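PDB 6WY9: acyl-CoA dehydrogenase domain protein Tcur3483 from Thermomonospora curvata, which binds the flavin cofactor FAD and probably acts as an acyl-CoA dehydrogenase-type oxidoreductase on CH-CH groups. Local coordinates for residues 156-161 / 190-195; 201-206 / 249-254; 356-361 / 369-374; 274-279 / 345-350. All blocks are in the same frame, centred on the assembly; numbering follows the deposited sequence.

In the fold
Four contacts, met one after another along the chain, illustrate how a flavoprotein is stitched together on opposite sides of the chain's centre. Interaction 1 closes a 28-residue loop rich in strand, within the beta domain, by docking 156-161 on strand 186-192. Interaction 2 follows, carrying neighbouring strand 203-209 onto helix 250-260; T193 OG1 and S204 OG join the two contacts. Interaction 4 then spans a mostly helical excursion between 274-279 and 345-350, and interaction 3 closes the short loop before helix 369-380. None nests or crosses. Interactions 3 and 4 touch through L373 on L275 and I370 on V279, with centres 39 to 43 Å from those of interactions 1 and 2.

Interaction 1 of 4, residues 156-161 / 190-195; sequences ASLTTR and ACRTDP
With chi1 at 175°, R192 carries CG opposite its backbone N, and bends at chi2 and chi3 then fold the chain back toward the loop, where the guanidinium presents its edge to the carbonyls of L158 and A156. The grip on L158 is side-on: NH1 reaches L158 O at 2.8 Å in the carbonyl plane, on a lone pair, while NE reaches the same oxygen at 3.2 Å by a more bent bond (N-H...O 137°). NH1 also donates to A156 O at 2.9 Å, approaching from above that carbonyl's plane. One arginine thus serves two backbone oxygens with three bonds, and its NH2 turns to K199 O. The L158 side chain packs against strand 190-192, its CD1 3.5 Å from R192 N and its CD2 3.8 Å from A190 CB. An alanine at R192 would strip L158 O and A156 O of these donors, and the loop end would probably be held much less firmly. Farther along, the backbones join: R192 N donates to T160 O at 2.6 Å, and R161 CA lies 3.4 Å from R192 O. T160 has a second anchor, its OG1 bonding to E148 OE2. The result is a single parallel bridge between R161 and R192, linking the starting edge of strand 161-164 to the end of strand 186-192, which belong to the two sheets of the beta domain characteristic of acyl-CoA dehydrogenases.

Interaction 2 of 4, residues 201-206 / 249-254; sequences KGISII and GGWKLI
I205 reaches the helix with its CD1 methyl, which lies 3.5 Å from I254 CG1, while farther back I205 CB rests against L253 CD2 at 3.9 Å. In both pairs the side chains meet at a slant. I203, two residues earlier, supplies two more touches: I203 and W251 lie side by side, pointing the same way, with I203 CD1 3.8 Å from W251 CE3, and I203 crosses I254 at about a right angle, its CG2 3.9 Å from I254 CD1. The sole hydrogen bond between the segments is backbone to backbone, from G250 N to I203 O at 2.8 Å, with the donor above the carbonyl plane. G250 CA comes within 4.0 Å of S204 CA, and a beta carbon on that glycine would run into S204 CA and I203 O. Outside this shell, S204 OG bonds to T193 OG1 and to N248 N, and W251 meets H200 edge-to-face. An alanine in place of I205 would lack CG1, CG2 and CD1 and would probably open a gap between the strand and the L253 and I254 side chains. I254 and I205 also pack on Y146, a residue that binds FAD. A single backbone bond thus ties G250 to the strand; strand 203-206 and helix 250-254 run 60° apart, and the rest of the contact is apolar packing of isoleucine, leucine and indole.

Interaction 3 of 4, residues 356-361 / 369-374; sequences RIRPES and QIEQLS
E371 points its CB at the loop, where I357 O lies 3.6 Å away, and the same oxygen meets its CG at a like distance. The chain then bends at chi2 (-77°), which lays the carboxylate across R358 and P359. CD comes 3.8 Å from R358 CG. Of the two oxygens, OE1 settles 3.5 Å from both R358 CG and P359 CD, touching carbon only on this side, while its salt bridge goes to R375 NH2 one turn further along the helix. OE2 hangs over one face of the R358 guanidinium, 4.4 Å from R358 NE; the two planes are tilted 46° apart and the N-H bonds point past it. That guanidinium spends NE and NH2 on the backbone of a neighbouring subunit, which also offers a polar side chain to E371 OE2. P359 continues the contact along the helix, its CG 3.8 Å from Q372 CB, with the two side chains nearly at right angles; Q372 NE2 bonds onward to G224 O. P359 also occupies the first corner of a type II turn closed by S361 N on R358 O, beyond which E360 and S361 make no contact with 369-374. Beyond van der Waals contact, any attraction between R358 and E371 is probably a matter of nearby opposite charges, with no salt bridge, and each ionic group probably owes its orientation mostly to other partners, several of them on the adjoining subunit.

Interaction 4 of 4, residues 274-279 / 345-350; sequences RLWEDV and RTLTGI
V279 N donates to L275 O at 2.9 Å, a regular helical bond that sets V279 one turn beyond L275, on the flank of helix 263-286 that meets L347. From helix 326-350, L347 turns its two methyls to that flank. CD1 goes down to the backbone, 3.8 Å from W276 CA, and CD2 lies 3.9 Å from V279 CB and 4.0 Å from W276 CD1, the leucine and indole crossing at about a right angle. V279 in turn, with CG1 turned anti to N (chi1 172°), reaches I350 CG2 at 3.7 Å, one turn on from L347. The indole is itself anchored by NE1 to L298 O of helix 292-321, and I370 of helix 369-380 covers V279 further out. The two segments run almost parallel, 19° apart, with axes 10.8 Å from each other. The contact joins two long helices of the helical C-terminal domain of the acyl-CoA dehydrogenase fold. Because it is buried and made of apolar side chains, with L347 CD1 also on the W276 backbone, its hold probably comes from dispersion and exclusion of water, with the hydrogen bonding left to the helices themselves and to the third helix that takes up W276 NE1.

Interaction 1 of 4, residues 156-161 / 190-195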
loop_
_atom_site.group_PDB
_atom_site.type_symbol
_atom_site.label_atom_id
_atom_site.label_comp_id
_atom_site.label_asym_id
_atom_site.label_seq_id
_atom_site.Cartn_x
_atom_site.Cartn_y
_atom_site.Cartn_z
ATOM N N ALA A 156 -11.211 17.114 -24.058
ATOM C CA ALA A 156 -11.874 17.144 -25.355
ATOM C C ALA A 156 -13.274 17.762 -25.295
ATOM O O ALA A 156 -13.874 17.988 -26.351
ATOM C CB ALA A 156 -11.938 15.733 -25.965
ATOM N N SER A 157 -13.786 18.088 -24.106
ATOM C CA SER A 157 -15.028 18.841 -23.970
ATOM C C SER A 157 -14.821 20.344 -23.883
ATOM O O SER A 157 -15.763 21.041 -23.515
ATOM C CB SER A 157 -15.782 18.406 -22.710
ATOM O OG SER A 157 -16.455 17.199 -22.969
ATOM N N LEU A 158 -13.617 20.856 -24.147
ATOM C CA LEU A 158 -13.392 22.289 -24.003
ATOM C C LEU A 158 -14.337 23.085 -24.916
ATOM O O LEU A 158 -14.760 22.615 -25.980
ATOM C CB LEU A 158 -11.913 22.607 -24.307
ATOM C CG LEU A 158 -11.485 22.217 -25.731
ATOM C CD1 LEU A 158 -11.882 23.288 -26.796
ATOM C CD2 LEU A 158 -9.978 21.823 -25.782
ATOM N N THR A 159 -14.692 24.298 -24.478
ATOM C CA THR A 159 -15.662 25.135 -25.163
ATOM C C THR A 159 -15.127 26.501 -25.551
ATOM O O THR A 159 -15.857 27.253 -26.203
ATOM C CB THR A 159 -16.910 25.356 -24.288
ATOM O OG1 THR A 159 -16.501 25.931 -23.036
ATOM C CG2 THR A 159 -17.631 24.029 -24.026
ATOM N N THR A 160 -13.909 26.871 -25.137
ATOM C CA THR A 160 -13.330 28.104 -25.660
ATOM C C THR A 160 -13.424 28.043 -27.180
ATOM O O THR A 160 -12.983 27.072 -27.799
ATOM C CB THR A 160 -11.866 28.276 -25.208
ATOM O OG1 THR A 160 -11.805 28.505 -23.793
ATOM C CG2 THR A 160 -11.199 29.472 -25.944
ATOM N N ARG A 161 -14.024 29.051 -27.781
ATOM C CA ARG A 161 -14.375 28.974 -29.188
ATOM C C ARG A 161 -13.544 29.957 -29.995
ATOM O O ARG A 161 -13.187 31.040 -29.522
ATOM C CB ARG A 161 -15.866 29.256 -29.419
ATOM C CG ARG A 161 -16.219 30.714 -29.329
ATOM C CD ARG A 161 -17.641 31.002 -29.829
ATOM N NE ARG A 161 -17.911 32.440 -29.940
ATOM C CZ ARG A 161 -18.747 33.121 -29.155
ATOM N NH1 ARG A 161 -19.414 32.504 -28.191
ATOM N NH2 ARG A 161 -18.922 34.422 -29.336
ATOM N N ALA A 190 -5.804 25.750 -26.986
ATOM C CA ALA A 190 -6.720 24.753 -27.525
ATOM C C ALA A 190 -8.124 25.344 -27.578
ATOM O O ALA A 190 -8.665 25.728 -26.541
ATOM C CB ALA A 190 -6.692 23.487 -26.673
ATOM N N CYS A 191 -8.702 25.432 -28.791
ATOM C CA CYS A 191 -9.995 26.068 -29.034
ATOM C C CYS A 191 -10.919 25.135 -29.808
ATOM O O CYS A 191 -10.472 24.330 -30.633
ATOM C CB CYS A 191 -9.882 27.372 -29.874
ATOM S SG CYS A 191 -8.730 28.644 -29.332
ATOM N N ARG A 192 -12.219 25.305 -29.577
ATOM C CA ARG A 192 -13.275 24.674 -30.380
ATOM C C ARG A 192 -13.490 25.462 -31.672
ATOM O O ARG A 192 -13.992 26.592 -31.650
ATOM C CB ARG A 192 -14.572 24.596 -29.582
ATOM C CG ARG A 192 -15.796 24.055 -30.371
ATOM C CD ARG A 192 -15.812 22.534 -30.394
ATOM N NE ARG A 192 -15.381 22.010 -29.102
ATOM C CZ ARG A 192 -14.887 20.791 -28.885
ATOM N NH1 ARG A 192 -14.478 20.459 -27.668
ATOM N NH2 ARG A 192 -14.771 19.907 -29.875
ATOM N N THR A 193 -13.122 24.869 -32.808
ATOM C CA THR A 193 -13.325 25.509 -34.106
ATOM C C THR A 193 -14.515 24.943 -34.887
ATOM O O THR A 193 -15.009 25.595 -35.826
ATOM C CB THR A 193 -12.030 25.399 -34.945
ATOM O OG1 THR A 193 -11.482 24.074 -34.855
ATOM C CG2 THR A 193 -10.960 26.372 -34.423
ATOM N N ASP A 194 -15.011 23.765 -34.532
ATOM C CA ASP A 194 -16.158 23.199 -35.242
ATOM C C ASP A 194 -17.136 22.660 -34.216
ATOM O O ASP A 194 -16.987 21.518 -33.747
ATOM C CB ASP A 194 -15.756 22.110 -36.223
ATOM C CG ASP A 194 -16.950 21.577 -37.012
ATOM O OD1 ASP A 194 -18.107 21.874 -36.640
ATOM O OD2 ASP A 194 -16.727 20.874 -38.014
ATOM N N PRO A 195 -18.163 23.433 -33.865
ATOM C CA PRO A 195 -19.042 23.031 -32.764
ATOM C C PRO A 195 -19.930 21.845 -33.096
ATOM O O PRO A 195 -20.595 21.337 -32.191
ATOM C CB PRO A 195 -19.881 24.293 -32.504
ATOM C CG PRO A 195 -19.497 25.296 -33.619
ATOM C CD PRO A 195 -18.735 24.539 -34.648
#

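Interaction 2 of 4, residues 201-206 / 249-254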
loop_
_atom_site.group_PDB
_atom_site.type_symbol
_atom_site.label_atom_id
_atom_site.label_comp_id
_atom_site.label_asym_id
_atom_site.label_seq_id
_atom_site.Cartn_x
_atom_site.Cartn_y
_atom_site.Cartn_z
ATOM N N LYS A 201 -12.676 15.973 -32.771
ATOM C CA LYS A 201 -12.417 16.435 -34.132
ATOM C C LYS A 201 -12.866 17.878 -34.351
ATOM O O LYS A 201 -12.972 18.319 -35.498
ATOM C CB LYS A 201 -13.078 15.492 -35.143
ATOM C CG LYS A 201 -13.005 14.030 -34.701
ATOM C CD LYS A 201 -12.604 13.050 -35.785
ATOM C CE LYS A 201 -13.721 12.836 -36.780
ATOM N NZ LYS A 201 -13.758 11.466 -37.406
ATOM N N GLY A 202 -13.124 18.622 -33.271
ATOM C CA GLY A 202 -13.602 19.990 -33.371
ATOM C C GLY A 202 -12.632 21.024 -32.824
ATOM O O GLY A 202 -12.980 22.197 -32.675
ATOM N N ILE A 203 -11.391 20.612 -32.563
ATOM C CA ILE A 203 -10.433 21.397 -31.788
ATOM C C ILE A 203 -9.289 21.835 -32.687
ATOM O O ILE A 203 -8.836 21.070 -33.545
ATOM C CB ILE A 203 -9.914 20.564 -30.608
ATOM C CG1 ILE A 203 -11.064 20.268 -29.653
ATOM C CG2 ILE A 203 -8.763 21.284 -29.858
ATOM C CD1 ILE A 203 -10.733 19.161 -28.672
ATOM N N SER A 204 -8.820 23.060 -32.487
ATOM C CA SER A 204 -7.573 23.503 -33.094
ATOM C C SER A 204 -6.669 24.132 -32.037
ATOM O O SER A 204 -7.132 24.624 -31.002
ATOM C CB SER A 204 -7.836 24.494 -34.234
ATOM O OG SER A 204 -8.785 23.966 -35.146
ATOM N N ILE A 205 -5.368 24.063 -32.293
ATOM C CA ILE A 205 -4.365 24.802 -31.535
ATOM C C ILE A 205 -4.134 26.144 -32.224
ATOM O O ILE A 205 -3.875 26.194 -33.436
ATOM C CB ILE A 205 -3.066 23.978 -31.439
ATOM C CG1 ILE A 205 -3.300 22.738 -30.563
ATOM C CG2 ILE A 205 -1.872 24.829 -30.963
ATOM C CD1 ILE A 205 -3.599 23.035 -29.089
ATOM N N ILE A 206 -4.256 27.241 -31.471
ATOM C CA ILE A 206 -3.999 28.583 -31.998
ATOM C C ILE A 206 -3.023 29.331 -31.086
ATOM O O ILE A 206 -3.170 29.315 -29.855
ATOM C CB ILE A 206 -5.296 29.405 -32.156
ATOM C CG1 ILE A 206 -6.372 28.579 -32.858
ATOM C CG2 ILE A 206 -4.992 30.681 -32.937
ATOM C CD1 ILE A 206 -7.687 29.367 -33.209
ATOM N N GLY A 249 -7.858 19.707 -36.470
ATOM C CA GLY A 249 -6.921 18.616 -36.260
ATOM C C GLY A 249 -6.047 18.813 -35.031
ATOM O O GLY A 249 -4.973 18.217 -34.909
ATOM N N GLY A 250 -6.522 19.620 -34.080
ATOM C CA GLY A 250 -5.695 20.016 -32.959
ATOM C C GLY A 250 -5.434 18.923 -31.944
ATOM O O GLY A 250 -4.527 19.067 -31.118
ATOM N N TRP A 251 -6.199 17.835 -31.977
ATOM C CA TRP A 251 -6.031 16.847 -30.922
ATOM C C TRP A 251 -4.687 16.137 -31.042
ATOM O O TRP A 251 -4.029 15.879 -30.030
ATOM C CB TRP A 251 -7.189 15.847 -30.918
ATOM C CG TRP A 251 -7.202 15.026 -29.654
ATOM C CD1 TRP A 251 -6.882 13.708 -29.536
ATOM C CD2 TRP A 251 -7.521 15.483 -28.331
ATOM N NE1 TRP A 251 -6.993 13.310 -28.225
ATOM C CE2 TRP A 251 -7.377 14.379 -27.464
ATOM C CE3 TRP A 251 -7.916 16.722 -27.794
ATOM C CZ2 TRP A 251 -7.615 14.468 -26.076
ATOM C CZ3 TRP A 251 -8.152 16.815 -26.416
ATOM C CH2 TRP A 251 -7.989 15.691 -25.574
ATOM N N LYS A 252 -4.239 15.841 -32.263
ATOM C CA LYS A 252 -2.939 15.197 -32.391
ATOM C C LYS A 252 -1.804 16.104 -31.920
ATOM O O LYS A 252 -0.779 15.604 -31.463
ATOM C CB LYS A 252 -2.698 14.734 -33.830
ATOM C CG LYS A 252 -3.406 13.414 -34.163
ATOM C CD LYS A 252 -3.979 12.705 -32.906
ATOM C CE LYS A 252 -2.888 12.042 -32.051
ATOM N NZ LYS A 252 -3.409 11.405 -30.798
ATOM N N LEU A 253 -1.954 17.424 -32.043
ATOM C CA LEU A 253 -0.940 18.325 -31.512
ATOM C C LEU A 253 -0.955 18.308 -29.998
ATOM O O LEU A 253 0.099 18.275 -29.354
ATOM C CB LEU A 253 -1.171 19.746 -32.016
ATOM C CG LEU A 253 -0.708 20.094 -33.432
ATOM C CD1 LEU A 253 -1.136 19.071 -34.492
ATOM C CD2 LEU A 253 -1.258 21.455 -33.770
ATOM N N ILE A 254 -2.151 18.364 -29.409
ATOM C CA ILE A 254 -2.242 18.319 -27.958
ATOM C C ILE A 254 -1.534 17.078 -27.430
ATOM O O ILE A 254 -0.726 17.153 -26.494
ATOM C CB ILE A 254 -3.709 18.389 -27.507
ATOM C CG1 ILE A 254 -4.244 19.797 -27.797
ATOM C CG2 ILE A 254 -3.805 18.011 -26.020
ATOM C CD1 ILE A 254 -5.757 19.955 -27.683
#

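Interaction 3 of 4, residues 356-361 / 369-374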
loop_
_atom_site.group_PDB
_atom_site.type_symbol
_atom_site.label_atom_id
_atom_site.label_comp_id
_atom_site.label_asym_id
_atom_site.label_seq_id
_atom_site.Cartn_x
_atom_site.Cartn_y
_atom_site.Cartn_z
ATOM N N ARG A 356 8.992 19.475 9.288
ATOM C CA ARG A 356 7.835 20.343 9.189
ATOM C C ARG A 356 8.198 21.812 9.038
ATOM O O ARG A 356 7.304 22.667 9.060
ATOM C CB ARG A 356 6.933 20.156 10.420
ATOM C CG ARG A 356 7.453 20.887 11.697
ATOM C CD ARG A 356 6.566 20.478 12.886
ATOM N NE ARG A 356 6.824 19.061 13.176
ATOM C CZ ARG A 356 6.827 18.532 14.401
ATOM N NH1 ARG A 356 6.543 19.291 15.467
ATOM N NH2 ARG A 356 7.119 17.234 14.554
ATOM N N ILE A 357 9.464 22.145 8.869
ATOM C CA ILE A 357 9.863 23.551 8.860
ATOM C C ILE A 357 9.927 24.024 7.410
ATOM O O ILE A 357 10.565 23.378 6.568
ATOM C CB ILE A 357 11.202 23.758 9.589
ATOM C CG1 ILE A 357 11.113 23.222 11.042
ATOM C CG2 ILE A 357 11.615 25.238 9.533
ATOM C CD1 ILE A 357 12.385 23.538 11.909
ATOM N N ARG A 358 9.207 25.115 7.113
ATOM C CA ARG A 358 9.143 25.689 5.777
ATOM C C ARG A 358 10.487 26.324 5.370
ATOM O O ARG A 358 11.289 26.716 6.226
ATOM C CB ARG A 358 8.019 26.746 5.710
ATOM C CG ARG A 358 6.573 26.129 5.648
ATOM C CD ARG A 358 5.441 27.151 5.848
ATOM N NE ARG A 358 4.177 26.445 5.687
ATOM C CZ ARG A 358 3.461 26.433 4.561
ATOM N NH1 ARG A 358 3.858 27.162 3.513
ATOM N NH2 ARG A 358 2.325 25.730 4.498
ATOM N N PRO A 359 10.739 26.436 4.058
ATOM C CA PRO A 359 11.928 27.159 3.572
ATOM C C PRO A 359 12.011 28.522 4.222
ATOM O O PRO A 359 10.999 29.195 4.415
ATOM C CB PRO A 359 11.678 27.289 2.058
ATOM C CG PRO A 359 10.711 26.100 1.744
ATOM C CD PRO A 359 9.823 26.036 2.963
ATOM N N GLU A 360 13.221 28.966 4.532
ATOM C CA GLU A 360 13.426 30.321 5.062
ATOM C C GLU A 360 12.995 30.458 6.522
ATOM O O GLU A 360 12.992 31.583 7.047
ATOM C CB GLU A 360 12.673 31.409 4.268
ATOM C CG GLU A 360 12.508 31.168 2.761
ATOM C CD GLU A 360 13.685 31.666 1.958
ATOM O OE1 GLU A 360 14.827 31.475 2.431
ATOM O OE2 GLU A 360 13.470 32.256 0.871
ATOM N N SER A 361 12.540 29.393 7.157
ATOM C CA SER A 361 12.393 29.509 8.595
ATOM C C SER A 361 13.561 28.815 9.276
ATOM O O SER A 361 14.120 27.849 8.735
ATOM C CB SER A 361 11.083 28.884 9.103
ATOM O OG SER A 361 9.973 29.761 8.958
ATOM N N GLN A 369 13.503 22.212 1.232
ATOM C CA GLN A 369 13.083 21.800 -0.111
ATOM C C GLN A 369 12.101 20.635 -0.072
ATOM O O GLN A 369 11.175 20.560 -0.891
ATOM C CB GLN A 369 14.308 21.402 -0.944
ATOM C CG GLN A 369 15.168 22.566 -1.320
ATOM C CD GLN A 369 16.372 22.071 -2.099
ATOM O OE1 GLN A 369 16.312 21.900 -3.318
ATOM N NE2 GLN A 369 17.447 21.784 -1.389
ATOM N N ILE A 370 12.348 19.664 0.794
ATOM C CA ILE A 370 11.471 18.494 0.816
ATOM C C ILE A 370 10.123 18.863 1.418
ATOM O O ILE A 370 9.072 18.355 0.997
ATOM C CB ILE A 370 12.137 17.339 1.573
ATOM C CG1 ILE A 370 13.366 16.849 0.762
ATOM C CG2 ILE A 370 11.102 16.182 1.781
ATOM C CD1 ILE A 370 14.392 16.035 1.578
ATOM N N GLU A 371 10.132 19.755 2.408
ATOM C CA GLU A 371 8.867 20.281 2.906
ATOM C C GLU A 371 8.088 20.975 1.777
ATOM O O GLU A 371 6.895 20.722 1.591
ATOM C CB GLU A 371 9.133 21.222 4.074
ATOM C CG GLU A 371 7.886 21.560 4.912
ATOM C CD GLU A 371 6.976 22.570 4.241
ATOM O OE1 GLU A 371 7.491 23.468 3.523
ATOM O OE2 GLU A 371 5.740 22.475 4.461
ATOM N N GLN A 372 8.736 21.875 1.018
ATOM C CA GLN A 372 7.988 22.558 -0.037
ATOM C C GLN A 372 7.589 21.610 -1.184
ATOM O O GLN A 372 6.457 21.688 -1.698
ATOM C CB GLN A 372 8.773 23.757 -0.571
ATOM C CG GLN A 372 8.041 24.413 -1.756
ATOM C CD GLN A 372 8.609 25.760 -2.092
ATOM O OE1 GLN A 372 9.803 25.978 -1.941
ATOM N NE2 GLN A 372 7.759 26.687 -2.534
ATOM N N LEU A 373 8.467 20.659 -1.545
ATOM C CA LEU A 373 8.151 19.719 -2.628
ATOM C C LEU A 373 7.003 18.802 -2.254
ATOM O O LEU A 373 6.235 18.400 -3.128
ATOM C CB LEU A 373 9.392 18.881 -3.009
ATOM C CG LEU A 373 10.406 19.643 -3.894
ATOM C CD1 LEU A 373 11.745 18.904 -3.991
ATOM C CD2 LEU A 373 9.840 19.927 -5.307
ATOM N N SER A 374 6.883 18.430 -0.973
ATOM C CA SER A 374 5.703 17.688 -0.527
ATOM C C SER A 374 4.410 18.435 -0.823
ATOM O O SER A 374 3.371 17.804 -1.062
ATOM C CB SER A 374 5.755 17.440 0.983
ATOM O OG SER A 374 6.812 16.568 1.311
#

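Interaction 4 of 4, residues 274-279 / 345-350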
loop_
_atom_site.group_PDB
_atom_site.type_symbol
_atom_site.label_atom_id
_atom_site.label_comp_id
_atom_site.label_asym_id
_atom_site.label_seq_id
_atom_site.Cartn_x
_atom_site.Cartn_y
_atom_site.Cartn_z
ATOM N N ARG A 274 18.435 13.178 -6.063
ATOM C CA ARG A 274 19.436 14.024 -5.399
ATOM C C ARG A 274 19.063 14.322 -3.940
ATOM O O ARG A 274 19.929 14.324 -3.048
ATOM C CB ARG A 274 19.628 15.339 -6.170
ATOM C CG ARG A 274 20.193 15.184 -7.574
ATOM C CD ARG A 274 21.459 14.336 -7.589
ATOM N NE ARG A 274 22.313 14.568 -8.755
ATOM C CZ ARG A 274 23.255 15.510 -8.828
ATOM N NH1 ARG A 274 23.474 16.336 -7.812
ATOM N NH2 ARG A 274 23.982 15.630 -9.926
ATOM N N LEU A 275 17.801 14.659 -3.698
ATOM C CA LEU A 275 17.355 14.945 -2.348
ATOM C C LEU A 275 17.451 13.703 -1.453
ATOM O O LEU A 275 17.821 13.815 -0.288
ATOM C CB LEU A 275 15.922 15.492 -2.386
ATOM C CG LEU A 275 15.922 16.956 -2.867
ATOM C CD1 LEU A 275 14.504 17.491 -3.221
ATOM C CD2 LEU A 275 16.638 17.905 -1.850
ATOM N N TRP A 276 17.092 12.524 -1.978
ATOM C CA TRP A 276 17.301 11.274 -1.252
ATOM C C TRP A 276 18.766 11.125 -0.834
ATOM O O TRP A 276 19.068 10.853 0.328
ATOM C CB TRP A 276 16.834 10.092 -2.121
ATOM C CG TRP A 276 17.024 8.707 -1.481
ATOM C CD1 TRP A 276 16.062 7.956 -0.858
ATOM C CD2 TRP A 276 18.211 7.912 -1.476
ATOM N NE1 TRP A 276 16.597 6.753 -0.423
ATOM C CE2 TRP A 276 17.908 6.697 -0.786
ATOM C CE3 TRP A 276 19.513 8.109 -1.950
ATOM C CZ2 TRP A 276 18.854 5.696 -0.580
ATOM C CZ3 TRP A 276 20.461 7.107 -1.734
ATOM C CH2 TRP A 276 20.117 5.915 -1.043
ATOM N N GLU A 277 19.695 11.339 -1.765
ATOM C CA GLU A 277 21.109 11.291 -1.421
ATOM C C GLU A 277 21.465 12.290 -0.331
ATOM O O GLU A 277 22.284 11.988 0.550
ATOM C CB GLU A 277 21.970 11.578 -2.641
ATOM C CG GLU A 277 21.917 10.531 -3.700
ATOM C CD GLU A 277 22.780 10.943 -4.873
ATOM O OE1 GLU A 277 22.655 12.090 -5.366
ATOM O OE2 GLU A 277 23.633 10.134 -5.254
ATOM N N ASP A 278 20.937 13.514 -0.422
ATOM C CA ASP A 278 21.279 14.512 0.577
ATOM C C ASP A 278 20.763 14.101 1.946
ATOM O O ASP A 278 21.419 14.346 2.970
ATOM C CB ASP A 278 20.700 15.866 0.193
ATOM C CG ASP A 278 21.334 16.448 -1.053
ATOM O OD1 ASP A 278 22.469 16.073 -1.445
ATOM O OD2 ASP A 278 20.650 17.308 -1.642
ATOM N N VAL A 279 19.573 13.490 1.989
ATOM C CA VAL A 279 19.030 13.030 3.259
ATOM C C VAL A 279 19.886 11.905 3.834
ATOM O O VAL A 279 20.150 11.887 5.045
ATOM C CB VAL A 279 17.552 12.619 3.118
ATOM C CG1 VAL A 279 17.085 11.956 4.431
ATOM C CG2 VAL A 279 16.687 13.896 2.842
ATOM N N ARG A 345 6.949 11.797 1.208
ATOM C CA ARG A 345 6.404 11.440 2.521
ATOM C C ARG A 345 7.478 10.812 3.377
ATOM O O ARG A 345 7.628 11.132 4.557
ATOM C CB ARG A 345 5.253 10.426 2.400
ATOM C CG ARG A 345 3.922 10.980 1.867
ATOM C CD ARG A 345 2.927 9.811 1.630
ATOM N NE ARG A 345 2.630 9.054 2.864
ATOM C CZ ARG A 345 1.465 8.451 3.059
ATOM N NH1 ARG A 345 0.518 8.542 2.135
ATOM N NH2 ARG A 345 1.232 7.758 4.151
ATOM N N THR A 346 8.238 9.899 2.772
ATOM C CA THR A 346 9.161 9.062 3.518
ATOM C C THR A 346 10.355 9.870 4.018
ATOM O O THR A 346 10.735 9.753 5.180
ATOM C CB THR A 346 9.618 7.890 2.638
ATOM O OG1 THR A 346 8.481 7.133 2.210
ATOM C CG2 THR A 346 10.567 6.979 3.431
ATOM N N LEU A 347 10.944 10.714 3.152
ATOM C CA LEU A 347 12.068 11.558 3.550
ATOM C C LEU A 347 11.654 12.580 4.600
ATOM O O LEU A 347 12.458 12.901 5.488
ATOM C CB LEU A 347 12.705 12.303 2.350
ATOM C CG LEU A 347 13.384 11.419 1.272
ATOM C CD1 LEU A 347 13.946 12.291 0.101
ATOM C CD2 LEU A 347 14.517 10.456 1.853
ATOM N N THR A 348 10.428 13.111 4.510
ATOM C CA THR A 348 9.932 13.998 5.550
ATOM C C THR A 348 9.948 13.294 6.919
ATOM O O THR A 348 10.360 13.881 7.933
ATOM C CB THR A 348 8.505 14.489 5.192
ATOM O OG1 THR A 348 8.571 15.362 4.056
ATOM C CG2 THR A 348 7.896 15.291 6.361
ATOM N N GLY A 349 9.448 12.060 6.976
ATOM C CA GLY A 349 9.519 11.311 8.227
ATOM C C GLY A 349 10.947 11.181 8.739
ATOM O O GLY A 349 11.212 11.384 9.928
ATOM N N ILE A 350 11.892 10.872 7.843
ATOM C CA ILE A 350 13.287 10.694 8.271
ATOM C C ILE A 350 13.854 11.982 8.839
ATOM O O ILE A 350 14.707 11.962 9.744
ATOM C CB ILE A 350 14.144 10.174 7.095
ATOM C CG1 ILE A 350 13.686 8.728 6.749
ATOM C CG2 ILE A 350 15.666 10.291 7.449
ATOM C CD1 ILE A 350 14.300 8.176 5.354
#